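Local atomic coordinates of interferon gamma (Paralichthys olivaceus, PDB entry 6F1E), a protein that acts as a dimeric type II interferon cytokine, binding interferon gamma receptor 1 and activating macrophages and neutrophils. Residues Q12-H17 with R90-Y95; T43-M48 with K109-L114; G50-Y55 with K98-L103. One frame throughout, in Å; residues are numbered along the deposited sequence.

Contact 1 (Q12-H17 with R90-Y95); sequences QNLLQH and RTDLNY
Leu14 and Leu93 supply the apolar half of this contact between helix 5-17 and helix 89-107, methyl against methyl: CD2 of Leu14 lies 3.5 Å from CD2 of Leu93. The branch of Leu14 also slides alongside Asp92, the two side chains running in opposite directions, and its CG comes within 3.6 Å of Asp92 CB. Leu14 CG stands anti to its own carbonyl carbon (chi1 -79°), which carries both methyls forward, CD2 onto Leu93 and CD1 beside Asp92 CB. At the more exposed edge the carboxylate oxygen Asp92 OD2 meets the CB methylene of Asn13 at 3.5 Å, the two side chains crossing at about a right angle. The axes of the two segments approach to 9.9 Å at 128°, so the helices run roughly antiparallel but splayed. Met62 and Leu63 of helix 41-64 add to the burial of Leu93, and Leu136 of the second subunit packs on Leu14. Helix 5-17 is thus set between its own chain and the partner in the intertwined dimer of the interferon gamma fold. Asp92 therefore serves both ways, its CB methylene packed on Leu14 and its carboxylate beside Asn13 toward the surface.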
loop_
_atom_site.group_PDB
_atom_site.type_symbol
_atom_site.label_atom_id
_atom_site.label_comp_id
_atom_site.label_asym_id
_atom_site.label_seq_id
_atom_site.Cartn_x
_atom_site.Cartn_y
_atom_site.Cartn_z
ATOM N N GLN A 12 -23.871 16.227 5.835
ATOM C CA GLN A 12 -24.194 17.332 6.745
ATOM C C GLN A 12 -24.904 16.842 8.015
ATOM O O GLN A 12 -24.449 17.158 9.105
ATOM C CB GLN A 12 -25.015 18.413 6.046
ATOM C CG GLN A 12 -24.378 19.024 4.786
ATOM C CD GLN A 12 -22.879 19.259 4.913
ATOM O OE1 GLN A 12 -22.089 18.666 4.161
ATOM N NE2 GLN A 12 -22.474 20.111 5.881
ATOM N N ASN A 13 -25.946 16.015 7.884
ATOM C CA ASN A 13 -26.649 15.479 9.066
ATOM C C ASN A 13 -25.659 14.754 9.942
ATOM O O ASN A 13 -25.684 14.884 11.159
ATOM C CB ASN A 13 -27.791 14.490 8.737
ATOM C CG ASN A 13 -28.862 15.072 7.815
ATOM O OD1 ASN A 13 -28.735 16.180 7.270
ATOM N ND2 ASN A 13 -29.922 14.292 7.607
ATOM N N LEU A 14 -24.785 13.974 9.331
ATOM C CA LEU A 14 -23.768 13.253 10.117
ATOM C C LEU A 14 -22.839 14.159 10.929
ATOM O O LEU A 14 -22.455 13.833 12.078
ATOM C CB LEU A 14 -22.959 12.341 9.221
ATOM C CG LEU A 14 -23.759 11.080 8.937
ATOM C CD1 LEU A 14 -23.283 10.521 7.607
ATOM C CD2 LEU A 14 -23.618 10.065 10.074
ATOM N N LEU A 15 -22.490 15.291 10.330
ATOM C CA LEU A 15 -21.574 16.221 10.969
ATOM C C LEU A 15 -22.159 16.840 12.243
ATOM O O LEU A 15 -21.411 17.253 13.129
ATOM C CB LEU A 15 -21.112 17.279 9.963
ATOM C CG LEU A 15 -20.123 16.724 8.922
ATOM C CD1 LEU A 15 -20.050 17.630 7.694
ATOM C CD2 LEU A 15 -18.751 16.484 9.550
ATOM N N GLN A 16 -23.486 16.868 12.353
ATOM C CA GLN A 16 -24.127 17.216 13.629
ATOM C C GLN A 16 -23.678 16.313 14.804
ATOM O O GLN A 16 -23.281 16.831 15.830
ATOM C CB GLN A 16 -25.670 17.245 13.508
ATOM C CG GLN A 16 -26.273 18.636 13.284
ATOM C CD GLN A 16 -25.988 19.218 11.912
ATOM O OE1 GLN A 16 -26.751 18.998 10.974
ATOM N NE2 GLN A 16 -24.900 19.989 11.794
ATOM N N HIS A 17 -23.717 14.989 14.654
ATOM C CA HIS A 17 -23.267 14.084 15.728
ATOM C C HIS A 17 -21.754 14.128 15.844
ATOM O O HIS A 17 -21.222 13.916 16.929
ATOM C CB HIS A 17 -23.733 12.631 15.467
ATOM C CG HIS A 17 -23.227 11.608 16.460
ATOM N ND1 HIS A 17 -23.968 11.188 17.545
ATOM C CD2 HIS A 17 -22.078 10.884 16.498
ATOM C CE1 HIS A 17 -23.285 10.278 18.223
ATOM N NE2 HIS A 17 -22.135 10.070 17.606
ATOM N N ARG A 90 -27.027 5.859 12.491
ATOM C CA ARG A 90 -26.753 4.504 11.966
ATOM C C ARG A 90 -27.188 4.269 10.499
ATOM O O ARG A 90 -26.520 3.575 9.733
ATOM C CB ARG A 90 -27.403 3.454 12.865
ATOM C CG ARG A 90 -27.056 2.020 12.464
ATOM C CD ARG A 90 -27.389 0.997 13.539
ATOM N NE ARG A 90 -26.219 0.179 13.880
ATOM C CZ ARG A 90 -25.570 0.187 15.053
ATOM N NH1 ARG A 90 -24.514 -0.624 15.215
ATOM N NH2 ARG A 90 -25.953 0.979 16.073
ATOM N N THR A 91 -28.323 4.822 10.112
ATOM C CA THR A 91 -28.766 4.673 8.731
ATOM C C THR A 91 -28.005 5.652 7.829
ATOM O O THR A 91 -27.718 5.323 6.677
ATOM C CB THR A 91 -30.319 4.782 8.572
ATOM O OG1 THR A 91 -30.834 5.694 9.521
ATOM C CG2 THR A 91 -30.985 3.426 8.839
ATOM N N ASP A 92 -27.687 6.839 8.343
ATOM C CA ASP A 92 -26.866 7.783 7.594
ATOM C C ASP A 92 -25.471 7.168 7.383
ATOM O O ASP A 92 -24.963 7.214 6.272
ATOM C CB ASP A 92 -26.785 9.157 8.282
ATOM C CG ASP A 92 -28.015 10.043 8.018
ATOM O OD1 ASP A 92 -28.747 9.808 7.024
ATOM O OD2 ASP A 92 -28.223 11.015 8.795
ATOM N N LEU A 93 -24.883 6.548 8.410
ATOM C CA LEU A 93 -23.588 5.872 8.232
ATOM C C LEU A 93 -23.743 4.723 7.228
ATOM O O LEU A 93 -23.003 4.650 6.245
ATOM C CB LEU A 93 -23.020 5.317 9.562
ATOM C CG LEU A 93 -22.518 6.252 10.679
ATOM C CD1 LEU A 93 -21.914 5.471 11.844
ATOM C CD2 LEU A 93 -21.486 7.235 10.149
ATOM N N ASN A 94 -24.720 3.844 7.458
ATOM C CA ASN A 94 -24.912 2.685 6.592
ATOM C C ASN A 94 -25.139 3.141 5.175
ATOM O O ASN A 94 -24.597 2.553 4.272
ATOM C CB ASN A 94 -26.007 1.729 7.108
ATOM C CG ASN A 94 -25.497 0.798 8.242
ATOM O OD1 ASN A 94 -26.094 0.713 9.307
ATOM N ND2 ASN A 94 -24.384 0.101 7.995
ATOM N N TYR A 95 -25.836 4.250 4.964
ATOM C CA TYR A 95 -26.033 4.720 3.586
ATOM C C TYR A 95 -24.688 5.125 2.964
ATOM O O TYR A 95 -24.393 4.795 1.804
ATOM C CB TYR A 95 -27.083 5.844 3.486
ATOM C CG TYR A 95 -27.115 6.522 2.116
ATOM C CD1 TYR A 95 -27.867 6.017 1.056
ATOM C CD2 TYR A 95 -26.374 7.676 1.893
ATOM C CE1 TYR A 95 -27.878 6.665 -0.192
ATOM C CE2 TYR A 95 -26.372 8.329 0.667
ATOM C CZ TYR A 95 -27.101 7.828 -0.371
ATOM O OH TYR A 95 -27.013 8.527 -1.568
#

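Contact 2 (T43-M48 with K109-L114); sequences TKMLFM and KEQSKL
Met45 and Gln111 make the tight part of this contact: the methionine bends round the glutamine amide, meeting Gln111 NE2 with CB at 3.5 Å and bringing its terminal CE to the same nitrogen, also at 3.5 Å. Two successive turns in the thioether chain (chi2 -70°, chi3 -67°) fold CE back onto the amide. Gln111 is bent as well, at chi2, and nearer the backbone its CG rests 3.6 Å from Met45 O. The result is an amide packed against the methylene and terminal methyl of Met45, in a place where the helix backbones come close, Leu46 CA lying 5.4 Å from Gln111 CA. Beside it, Leu46 and Leu114 cross at about a right angle and touch through CD2 of Leu46 and CD2 of Leu114, 3.6 Å apart. A slacker approach within this packed part is that of Leu46 CD1, 3.9 Å from the backbone Gln111 O. These two helices, 41-64 and 109-122, belong to the all-helical interferon gamma fold, in which helices of both subunits interlock. The axes of the two segments cross at 69°, 9.1 Å apart at closest, and the second subunit closes over the apolar side: its own Leu46 packs on Leu46, and its Leu149 on Met45. The solvent side is different: on the outer face of helix 109-122 the side chains of Lys109, Glu110 and Lys113 lie exposed, turned from the packed leucines and methionine.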
loop_
_atom_site.group_PDB
_atom_site.type_symbol
_atom_site.label_atom_id
_atom_site.label_comp_id
_atom_site.label_asym_id
_atom_site.label_seq_id
_atom_site.Cartn_x
_atom_site.Cartn_y
_atom_site.Cartn_z
ATOM N N THR A 43 -2.007 6.292 -11.490
ATOM C CA THR A 43 -1.633 6.664 -10.120
ATOM C C THR A 43 -2.846 7.207 -9.334
ATOM O O THR A 43 -3.046 6.865 -8.163
ATOM C CB THR A 43 -0.555 7.771 -10.135
ATOM O OG1 THR A 43 0.352 7.532 -11.202
ATOM C CG2 THR A 43 0.222 7.801 -8.868
ATOM N N LYS A 44 -3.628 8.073 -9.983
ATOM C CA LYS A 44 -4.785 8.704 -9.369
ATOM C C LYS A 44 -5.814 7.644 -9.041
ATOM O O LYS A 44 -6.324 7.587 -7.924
ATOM C CB LYS A 44 -5.388 9.755 -10.293
ATOM C CG LYS A 44 -4.675 11.104 -10.289
ATOM C CD LYS A 44 -4.866 11.845 -11.611
ATOM C CE LYS A 44 -4.786 13.365 -11.467
ATOM N NZ LYS A 44 -3.999 14.027 -12.562
ATOM N N MET A 45 -6.099 6.774 -9.995
ATOM C CA MET A 45 -7.065 5.708 -9.754
ATOM C C MET A 45 -6.659 4.814 -8.595
ATOM O O MET A 45 -7.497 4.344 -7.834
ATOM C CB MET A 45 -7.293 4.872 -11.014
ATOM C CG MET A 45 -8.210 5.530 -12.038
ATOM S SD MET A 45 -9.947 5.626 -11.528
ATOM C CE MET A 45 -10.445 3.905 -11.487
ATOM N N LEU A 46 -5.369 4.588 -8.451
ATOM C CA LEU A 46 -4.879 3.652 -7.453
ATOM C C LEU A 46 -4.956 4.286 -6.063
ATOM O O LEU A 46 -5.420 3.664 -5.074
ATOM C CB LEU A 46 -3.443 3.248 -7.801
ATOM C CG LEU A 46 -2.826 2.123 -6.972
ATOM C CD1 LEU A 46 -3.793 1.055 -6.476
ATOM C CD2 LEU A 46 -1.768 1.474 -7.832
ATOM N N PHE A 47 -4.500 5.534 -5.990
ATOM C CA PHE A 47 -4.524 6.237 -4.746
ATOM C C PHE A 47 -5.991 6.396 -4.296
ATOM O O PHE A 47 -6.329 6.067 -3.138
ATOM C CB PHE A 47 -3.796 7.580 -4.856
ATOM C CG PHE A 47 -3.742 8.316 -3.547
ATOM C CD1 PHE A 47 -2.912 7.871 -2.532
ATOM C CD2 PHE A 47 -4.608 9.392 -3.293
ATOM C CE1 PHE A 47 -2.900 8.507 -1.300
ATOM C CE2 PHE A 47 -4.603 10.021 -2.068
ATOM C CZ PHE A 47 -3.733 9.579 -1.069
ATOM N N MET A 48 -6.852 6.849 -5.218
ATOM C CA MET A 48 -8.298 7.008 -4.942
ATOM C C MET A 48 -8.978 5.734 -4.491
ATOM O O MET A 48 -9.837 5.778 -3.597
ATOM C CB MET A 48 -9.080 7.527 -6.145
ATOM C CG MET A 48 -9.623 8.941 -6.050
ATOM S SD MET A 48 -10.232 9.497 -4.431
ATOM C CE MET A 48 -8.767 10.493 -4.126
ATOM N N LYS A 109 -12.078 -2.189 -9.329
ATOM C CA LYS A 109 -11.899 -3.660 -9.124
ATOM C C LYS A 109 -10.434 -4.013 -9.301
ATOM O O LYS A 109 -9.854 -4.735 -8.493
ATOM C CB LYS A 109 -12.708 -4.538 -10.136
ATOM C CG LYS A 109 -14.145 -4.986 -9.799
ATOM C CD LYS A 109 -14.496 -5.126 -8.311
ATOM C CE LYS A 109 -13.645 -6.119 -7.520
ATOM N NZ LYS A 109 -13.852 -5.946 -6.051
ATOM N N GLU A 110 -9.902 -3.522 -10.418
ATOM C CA GLU A 110 -8.503 -3.631 -10.844
ATOM C C GLU A 110 -7.602 -3.061 -9.742
ATOM O O GLU A 110 -6.598 -3.674 -9.361
ATOM C CB GLU A 110 -8.384 -2.818 -12.154
ATOM C CG GLU A 110 -7.133 -2.926 -13.017
ATOM C CD GLU A 110 -7.371 -2.326 -14.413
ATOM O OE1 GLU A 110 -8.164 -2.917 -15.176
ATOM O OE2 GLU A 110 -6.798 -1.265 -14.760
ATOM N N GLN A 111 -8.016 -1.914 -9.192
ATOM C CA GLN A 111 -7.224 -1.190 -8.232
ATOM C C GLN A 111 -7.267 -1.890 -6.881
ATOM O O GLN A 111 -6.247 -2.009 -6.219
ATOM C CB GLN A 111 -7.701 0.233 -8.111
ATOM C CG GLN A 111 -7.387 1.111 -9.315
ATOM C CD GLN A 111 -8.293 0.910 -10.524
ATOM O OE1 GLN A 111 -9.327 0.240 -10.456
ATOM N NE2 GLN A 111 -7.905 1.496 -11.641
ATOM N N SER A 112 -8.439 -2.348 -6.464
ATOM C CA SER A 112 -8.557 -3.126 -5.229
ATOM C C SER A 112 -7.677 -4.385 -5.225
ATOM O O SER A 112 -7.175 -4.799 -4.157
ATOM C CB SER A 112 -10.019 -3.553 -5.000
ATOM O OG SER A 112 -10.788 -2.493 -4.480
ATOM N N LYS A 113 -7.527 -4.983 -6.412
ATOM C CA LYS A 113 -6.779 -6.229 -6.607
ATOM C C LYS A 113 -5.309 -5.983 -6.295
ATOM O O LYS A 113 -4.708 -6.682 -5.459
ATOM C CB LYS A 113 -6.935 -6.720 -8.067
ATOM C CG LYS A 113 -6.776 -8.223 -8.303
ATOM C CD LYS A 113 -7.244 -8.614 -9.719
ATOM C CE LYS A 113 -8.778 -8.694 -9.856
ATOM N NZ LYS A 113 -9.309 -8.184 -11.158
ATOM N N LEU A 114 -4.767 -4.956 -6.956
ATOM C CA LEU A 114 -3.388 -4.504 -6.765
ATOM C C LEU A 114 -3.168 -4.127 -5.335
ATOM O O LEU A 114 -2.279 -4.662 -4.692
ATOM C CB LEU A 114 -3.026 -3.311 -7.674
ATOM C CG LEU A 114 -1.582 -2.758 -7.602
ATOM C CD1 LEU A 114 -0.497 -3.811 -7.489
ATOM C CD2 LEU A 114 -1.276 -1.902 -8.824
#

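Contact 3 (G50-Y55 with K98-L103)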
loop_
_atom_site.group_PDB
_atom_site.type_symbol
_atom_site.label_atom_id
_atom_site.label_comp_id
_atom_site.label_asym_id
_atom_site.label_seq_id
_atom_site.Cartn_x
_atom_site.Cartn_y
_atom_site.Cartn_z
ATOM N N GLY A 50 -7.478 3.429 -2.928
ATOM C CA GLY A 50 -6.972 3.306 -1.571
ATOM C C GLY A 50 -7.722 4.129 -0.550
ATOM O O GLY A 50 -7.991 3.645 0.577
ATOM N N VAL A 51 -8.026 5.374 -0.918
ATOM C CA VAL A 51 -8.872 6.267 -0.073
ATOM C C VAL A 51 -10.275 5.661 0.160
ATOM O O VAL A 51 -10.798 5.675 1.268
ATOM C CB VAL A 51 -9.065 7.666 -0.736
ATOM C CG1 VAL A 51 -10.110 8.508 0.019
ATOM C CG2 VAL A 51 -7.751 8.420 -0.860
ATOM N N LEU A 52 -10.899 5.160 -0.899
ATOM C CA LEU A 52 -12.230 4.566 -0.766
ATOM C C LEU A 52 -12.189 3.337 0.164
ATOM O O LEU A 52 -13.085 3.188 1.011
ATOM C CB LEU A 52 -12.834 4.225 -2.142
ATOM C CG LEU A 52 -13.173 5.412 -3.069
ATOM C CD1 LEU A 52 -13.528 4.936 -4.485
ATOM C CD2 LEU A 52 -14.333 6.212 -2.514
ATOM N N GLU A 53 -11.130 2.525 0.054
ATOM C CA GLU A 53 -10.891 1.400 0.988
ATOM C C GLU A 53 -10.726 1.836 2.442
ATOM O O GLU A 53 -11.237 1.185 3.370
ATOM C CB GLU A 53 -9.698 0.590 0.563
ATOM C CG GLU A 53 -9.302 -0.526 1.545
ATOM C CD GLU A 53 -8.400 -1.606 0.917
ATOM O OE1 GLU A 53 -8.165 -1.615 -0.327
ATOM O OE2 GLU A 53 -7.930 -2.473 1.684
ATOM N N THR A 54 -10.036 2.950 2.627
ATOM C CA THR A 54 -9.822 3.515 3.945
ATOM C C THR A 54 -11.135 3.980 4.569
ATOM O O THR A 54 -11.397 3.744 5.743
ATOM C CB THR A 54 -8.801 4.669 3.852
ATOM O OG1 THR A 54 -7.608 4.164 3.248
ATOM C CG2 THR A 54 -8.459 5.216 5.213
ATOM N N TYR A 55 -11.950 4.654 3.771
ATOM C CA TYR A 55 -13.274 5.129 4.234
ATOM C C TYR A 55 -14.197 3.992 4.616
ATOM O O TYR A 55 -14.991 4.100 5.528
ATOM C CB TYR A 55 -13.973 5.955 3.152
ATOM C CG TYR A 55 -13.701 7.427 3.249
ATOM C CD1 TYR A 55 -14.226 8.175 4.304
ATOM C CD2 TYR A 55 -12.959 8.094 2.260
ATOM C CE1 TYR A 55 -14.013 9.549 4.380
ATOM C CE2 TYR A 55 -12.735 9.466 2.327
ATOM C CZ TYR A 55 -13.269 10.196 3.391
ATOM O OH TYR A 55 -13.043 11.558 3.483
ATOM N N LYS A 98 -22.604 2.147 2.088
ATOM C CA LYS A 98 -23.114 1.506 0.858
ATOM C C LYS A 98 -22.625 2.220 -0.391
ATOM O O LYS A 98 -22.109 1.590 -1.294
ATOM C CB LYS A 98 -24.651 1.489 0.854
ATOM C CG LYS A 98 -25.260 1.014 -0.443
ATOM C CD LYS A 98 -26.780 0.992 -0.382
ATOM C CE LYS A 98 -27.387 2.318 -0.849
ATOM N NZ LYS A 98 -28.774 2.159 -1.386
ATOM N N LYS A 99 -22.775 3.539 -0.452
ATOM C CA LYS A 99 -22.385 4.243 -1.667
ATOM C C LYS A 99 -20.884 4.090 -1.967
ATOM O O LYS A 99 -20.502 4.063 -3.137
ATOM C CB LYS A 99 -22.791 5.733 -1.621
ATOM C CG LYS A 99 -24.287 6.037 -1.481
ATOM C CD LYS A 99 -25.212 5.378 -2.531
ATOM C CE LYS A 99 -25.104 5.962 -3.938
ATOM N NZ LYS A 99 -25.589 4.996 -4.986
ATOM N N VAL A 100 -20.049 3.981 -0.924
ATOM C CA VAL A 100 -18.601 3.815 -1.096
ATOM C C VAL A 100 -18.293 2.392 -1.558
ATOM O O VAL A 100 -17.602 2.210 -2.546
ATOM C CB VAL A 100 -17.818 4.104 0.204
ATOM C CG1 VAL A 100 -16.328 3.834 0.003
ATOM C CG2 VAL A 100 -18.028 5.545 0.677
ATOM N N GLN A 101 -18.818 1.392 -0.856
ATOM C CA GLN A 101 -18.717 0.011 -1.310
ATOM C C GLN A 101 -19.101 -0.131 -2.778
ATOM O O GLN A 101 -18.337 -0.688 -3.584
ATOM C CB GLN A 101 -19.603 -0.879 -0.488
ATOM C CG GLN A 101 -19.053 -1.098 0.903
ATOM C CD GLN A 101 -19.984 -1.885 1.810
ATOM O OE1 GLN A 101 -21.220 -1.723 1.776
ATOM N NE2 GLN A 101 -19.392 -2.736 2.650
ATOM N N GLU A 102 -20.264 0.399 -3.131
ATOM C CA GLU A 102 -20.758 0.300 -4.520
ATOM C C GLU A 102 -19.809 0.956 -5.538
ATOM O O GLU A 102 -19.585 0.411 -6.628
ATOM C CB GLU A 102 -22.179 0.907 -4.663
ATOM C CG GLU A 102 -23.256 0.131 -3.902
ATOM C CD GLU A 102 -24.614 0.830 -3.909
ATOM O OE1 GLU A 102 -24.733 1.982 -4.470
ATOM O OE2 GLU A 102 -25.562 0.198 -3.352
ATOM N N LEU A 103 -19.256 2.113 -5.194
ATOM C CA LEU A 103 -18.366 2.809 -6.127
ATOM C C LEU A 103 -17.061 1.998 -6.309
ATOM O O LEU A 103 -16.523 1.849 -7.425
ATOM C CB LEU A 103 -18.077 4.223 -5.630
ATOM C CG LEU A 103 -17.192 5.105 -6.514
ATOM C CD1 LEU A 103 -17.690 5.238 -7.936
ATOM C CD2 LEU A 103 -17.162 6.484 -5.929
#
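In the helical bundle of interferon gamma, helix 41-64 is a central element, and here helix 89-107 packs along it in a roughly antiparallel pairing, the axes of the two segments 9.6 Å apart at 145°. The join rests on Leu52, which faces two residues one helical turn apart, Val100 and Leu103. Val100 works through one branch: CG1, anti to the backbone N (chi1 176°), points into the other helix and meets both the backbone and the side chain of Leu52, 3.5 Å from Leu52 O and 4.0 Å from Leu52 CD2. The other methyl of Leu52 goes to the next turn, CD1 lying 4.2 Å from Leu103 CG, where the two leucines cross at about a right angle. Tyr55 adds only its root, CB standing 4.5 Å from Val100 CG1, while the ring leads away to Phe32 and its OH is hydrogen-bonded to Ala135 O of the second subunit. That subunit also packs Ala146 on Leu52 and Tyr143 on Leu103, so the apolar seam continues into the dimer interface. The segments meet through apolar side chains, but just beyond, Gln101 NE2 is hydrogen-bonded to Glu56 OE2 of helix 41-64. On the outer side of helix 89-107, Lys99 NZ forms a salt bridge to Glu102 OE1 at 3.2 Å, meeting that oxygen nearly along its C-O axis. Within helix 41-64 one carbonyl is gripped twice: Gly50 O accepts from Thr54 N at 3.0 Å and, from the opposite face of its plane, from Thr54 OG1 at 2.7 Å.

Contacts 2 and 3 are buried and share helix 41-64, on adjoining segments with centres 12 Å apart; contact 1 lies further out, partly buried, and is joined to contact 3 through helix 89-107. Contact 3 is nested inside the loop that contact 2 closes along the chain, whereas contact 1 interlaces with both. Contacts 1 and 2 do not touch, their nearest atoms being about 16 Å apart. The chemistry follows the place in the fold: contact 3 is carried by apolar side chains, with the Gln101-Glu56 hydrogen bond beside it, contact 2 buries an amide among apolar groups, and contact 1 mixes leucines with a carboxylate near the surface. The second subunit touches all three.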